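Local structure of nisin immunity protein (Lactococcus lactis subsp. lactis, 5XHB) at residues D156-E160 with Y196-H200. The protein takes part in the immunity of the nisin producer against exogenously supplied nisin, as a lipoprotein of the cell membrane. Sequence-based numbering, arbitrary orientation.
Sequences DVLAE and YGEIH
With CG of Leu158 set beside its own backbone N and opposite the carbonyl carbon (chi1 -70°), and CG1 of Ile199 in the same relation to its main chain (chi1 -72°), the ends of the two side chains meet on the face that carries Tyr196 and Ile199. Leu158 CD1 lies 3.8 Å from Ile199 CD1 and, on the Tyr196 side, equally close to the CB of that tyrosine, so the leucine branch touches both residues. The tyrosine ring presents an edge to the neighbouring strand: its CD1 lies 3.5 Å from Glu160 O, which is near the ring plane, while its hydroxyl reaches the carbonyl of Ser129.

The backbones run antiparallel, Asp156 opposite Ile199 and Val157 opposite Glu198, until a G1 beta bulge sets both Ala159 and Glu160 against Tyr196. Ala159 takes a left-handed backbone conformation (phi 51°) at the bulge, and beyond it Glu160 N donates to Tyr196 O at 3.2 Å, in the carbonyl plane and on a lone pair. The return bond, Tyr196 N to Glu160 O, is shorter at 2.9 Å, and a water donates to the carbonyl oxygens of both residues. Before the bulge, Ile199 N bonds Asp156 O nearly straight, whereas Leu158 N approaches Gly197 O from above the carbonyl plane. Strand 151-165 is outermost in this sheet of the Spa1 C-terminal domain, and strand 191-202 joins it to strand 210-215.

On the face of Val157 and Glu198 the two side chains just meet, Val157 CG2 4.1 Å from Glu198 CG. His200 NE2 donates to OE1 of the extended Glu198 (2.7 Å) on its anti side, somewhat out of the carboxylate plane but close to the plane of the imidazole. His200 ND1 is bonded to the carbonyl of Gly152, which fixes the ring at both nitrogens.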
ATOM      1  N   ASP A 156       0.839   1.092  11.917  1.00 10.85           N
ATOM      2  CA  ASP A 156       0.007   1.961  12.752  1.00 13.03           C
ATOM      3  C   ASP A 156      -0.494   1.165  13.934  1.00 14.43           C
ATOM      4  O   ASP A 156      -0.289  -0.047  14.017  1.00 12.64           O
ATOM      5  CB  ASP A 156      -1.177   2.526  11.946  1.00 15.86           C
ATOM      6  CG  ASP A 156      -1.799   3.777  12.581  1.00 21.49           C
ATOM      7  OD1 ASP A 156      -1.282   4.309  13.592  1.00 24.82           O
ATOM      8  OD2 ASP A 156      -2.822   4.235  12.038  1.00 36.48           O
ATOM      9  N   VAL A 157      -1.144   1.844  14.867  1.00 13.64           N
ATOM     10  CA  VAL A 157      -1.838   1.127  15.913  1.00 13.24           C
ATOM     11  C   VAL A 157      -3.270   1.665  15.945  1.00 17.24           C
ATOM     12  O   VAL A 157      -3.503   2.873  15.821  1.00 15.35           O
ATOM     13  CB  VAL A 157      -1.125   1.267  17.268  1.00 13.12           C
ATOM     14  CG1 VAL A 157      -1.012   2.721  17.677  1.00 17.09           C
ATOM     15  CG2 VAL A 157      -1.793   0.397  18.345  1.00 12.76           C
ATOM     16  N   LEU A 158      -4.224   0.749  16.035  1.00 10.73           N
ATOM     17  CA  LEU A 158      -5.624   1.118  16.117  1.00 15.13           C
ATOM     18  C   LEU A 158      -5.975   1.453  17.569  1.00 15.75           C
ATOM     19  O   LEU A 158      -6.475   2.549  17.852  1.00 16.33           O
ATOM     20  CB  LEU A 158      -6.507  -0.014  15.578  1.00 14.78           C
ATOM     21  CG  LEU A 158      -6.410  -0.211  14.055  1.00 18.17           C
ATOM     22  CD1 LEU A 158      -7.089  -1.505  13.589  1.00 15.81           C
ATOM     23  CD2 LEU A 158      -7.037   0.978  13.348  1.00 23.69           C
ATOM     24  N   ALA A 159      -5.685   0.521  18.480  1.00 12.39           N
ATOM     25  CA  ALA A 159      -6.046   0.657  19.888  1.00 13.51           C
ATOM     26  C   ALA A 159      -7.533   1.011  20.023  1.00 14.29           C
ATOM     27  O   ALA A 159      -7.908   2.032  20.606  1.00 12.93           O
ATOM     28  CB  ALA A 159      -5.159   1.701  20.585  1.00 14.53           C
ATOM     29  N   GLU A 160      -8.362   0.149  19.451  1.00 12.97           N
ATOM     30  CA  GLU A 160      -9.798   0.354  19.392  1.00 10.56           C
ATOM     31  C   GLU A 160     -10.472  -0.864  19.930  1.00 10.70           C
ATOM     32  O   GLU A 160      -9.855  -1.915  20.064  1.00 11.25           O
ATOM     33  CB  GLU A 160     -10.288   0.601  17.955  1.00 11.64           C
ATOM     34  CG  GLU A 160      -9.903   1.935  17.379  1.00 16.65           C
ATOM     35  CD  GLU A 160     -10.804   3.025  17.881  1.00 24.18           C
ATOM     36  OE1 GLU A 160     -11.992   2.727  18.143  1.00 24.36           O
ATOM     37  OE2 GLU A 160     -10.334   4.175  18.009  1.00 26.20           O
ATOM     38  N   TYR A 196      -8.504  -4.199  19.018  1.00 10.05           N
ATOM     39  CA  TYR A 196      -7.651  -4.070  17.832  1.00 11.18           C
ATOM     40  C   TYR A 196      -6.353  -3.371  18.186  1.00 12.32           C
ATOM     41  O   TYR A 196      -6.371  -2.237  18.698  1.00 10.87           O
ATOM     42  CB  TYR A 196      -8.345  -3.271  16.730  1.00 12.00           C
ATOM     43  CG  TYR A 196      -9.711  -3.765  16.305  1.00 11.08           C
ATOM     44  CD1 TYR A 196     -10.804  -3.669  17.160  1.00 12.88           C
ATOM     45  CD2 TYR A 196      -9.921  -4.257  15.025  1.00  9.84           C
ATOM     46  CE1 TYR A 196     -12.075  -4.095  16.762  1.00 11.22           C
ATOM     47  CE2 TYR A 196     -11.193  -4.693  14.619  1.00 11.28           C
ATOM     48  CZ  TYR A 196     -12.263  -4.592  15.500  1.00 13.52           C
ATOM     49  OH  TYR A 196     -13.521  -5.011  15.122  1.00 15.31           O
ATOM     50  N   GLY A 197      -5.235  -4.022  17.893  1.00 12.66           N
ATOM     51  CA  GLY A 197      -3.939  -3.469  18.239  1.00 12.13           C
ATOM     52  C   GLY A 197      -3.193  -2.893  17.043  1.00 13.49           C
ATOM     53  O   GLY A 197      -3.714  -2.043  16.319  1.00 13.70           O
ATOM     54  N   GLU A 198      -1.967  -3.368  16.837  1.00  9.75           N
ATOM     55  CA  GLU A 198      -1.109  -2.827  15.784  1.00 11.09           C
ATOM     56  C   GLU A 198      -1.484  -3.365  14.415  1.00 11.00           C
ATOM     57  O   GLU A 198      -2.085  -4.431  14.301  1.00  9.65           O
ATOM     58  CB  GLU A 198       0.354  -3.155  16.077  1.00 13.35           C
ATOM     59  CG  GLU A 198       0.846  -2.557  17.368  1.00 14.81           C
ATOM     60  CD  GLU A 198       2.309  -2.850  17.632  1.00 22.02           C
ATOM     61  OE1 GLU A 198       2.917  -3.692  16.927  1.00 18.25           O
ATOM     62  OE2 GLU A 198       2.850  -2.236  18.567  1.00 20.99           O
ATOM     63  N   ILE A 199      -1.098  -2.626  13.381  1.00  8.50           N
ATOM     64  CA  ILE A 199      -1.156  -3.128  12.013  1.00 10.70           C
ATOM     65  C   ILE A 199       0.272  -3.206  11.480  1.00 11.33           C
ATOM     66  O   ILE A 199       1.063  -2.279  11.668  1.00 12.16           O
ATOM     67  CB  ILE A 199      -2.036  -2.237  11.106  1.00 11.96           C
ATOM     68  CG1 ILE A 199      -3.506  -2.437  11.496  1.00 13.37           C
ATOM     69  CG2 ILE A 199      -1.853  -2.626   9.635  1.00 12.33           C
ATOM     70  CD1 ILE A 199      -4.423  -1.429  10.947  1.00 19.08           C
ATOM     71  N   HIS A 200       0.610  -4.349  10.889  1.00  9.21           N
ATOM     72  CA  HIS A 200       1.918  -4.552  10.277  1.00 10.26           C
ATOM     73  C   HIS A 200       1.754  -5.010   8.857  1.00 10.56           C
ATOM     74  O   HIS A 200       0.791  -5.700   8.523  1.00 10.21           O
ATOM     75  CB  HIS A 200       2.739  -5.614  11.016  1.00  9.77           C
ATOM     76  CG  HIS A 200       3.221  -5.195  12.366  1.00 15.02           C
ATOM     77  ND1 HIS A 200       4.554  -4.984  12.643  1.00 20.24           N
ATOM     78  CD2 HIS A 200       2.556  -4.970  13.526  1.00 18.15           C
ATOM     79  CE1 HIS A 200       4.693  -4.654  13.916  1.00 19.81           C
ATOM     80  NE2 HIS A 200       3.496  -4.637  14.473  1.00 21.14           N
TER
HETATM   81  O   HOH W   1      -7.562  -2.381  21.735  1.00 19.10           O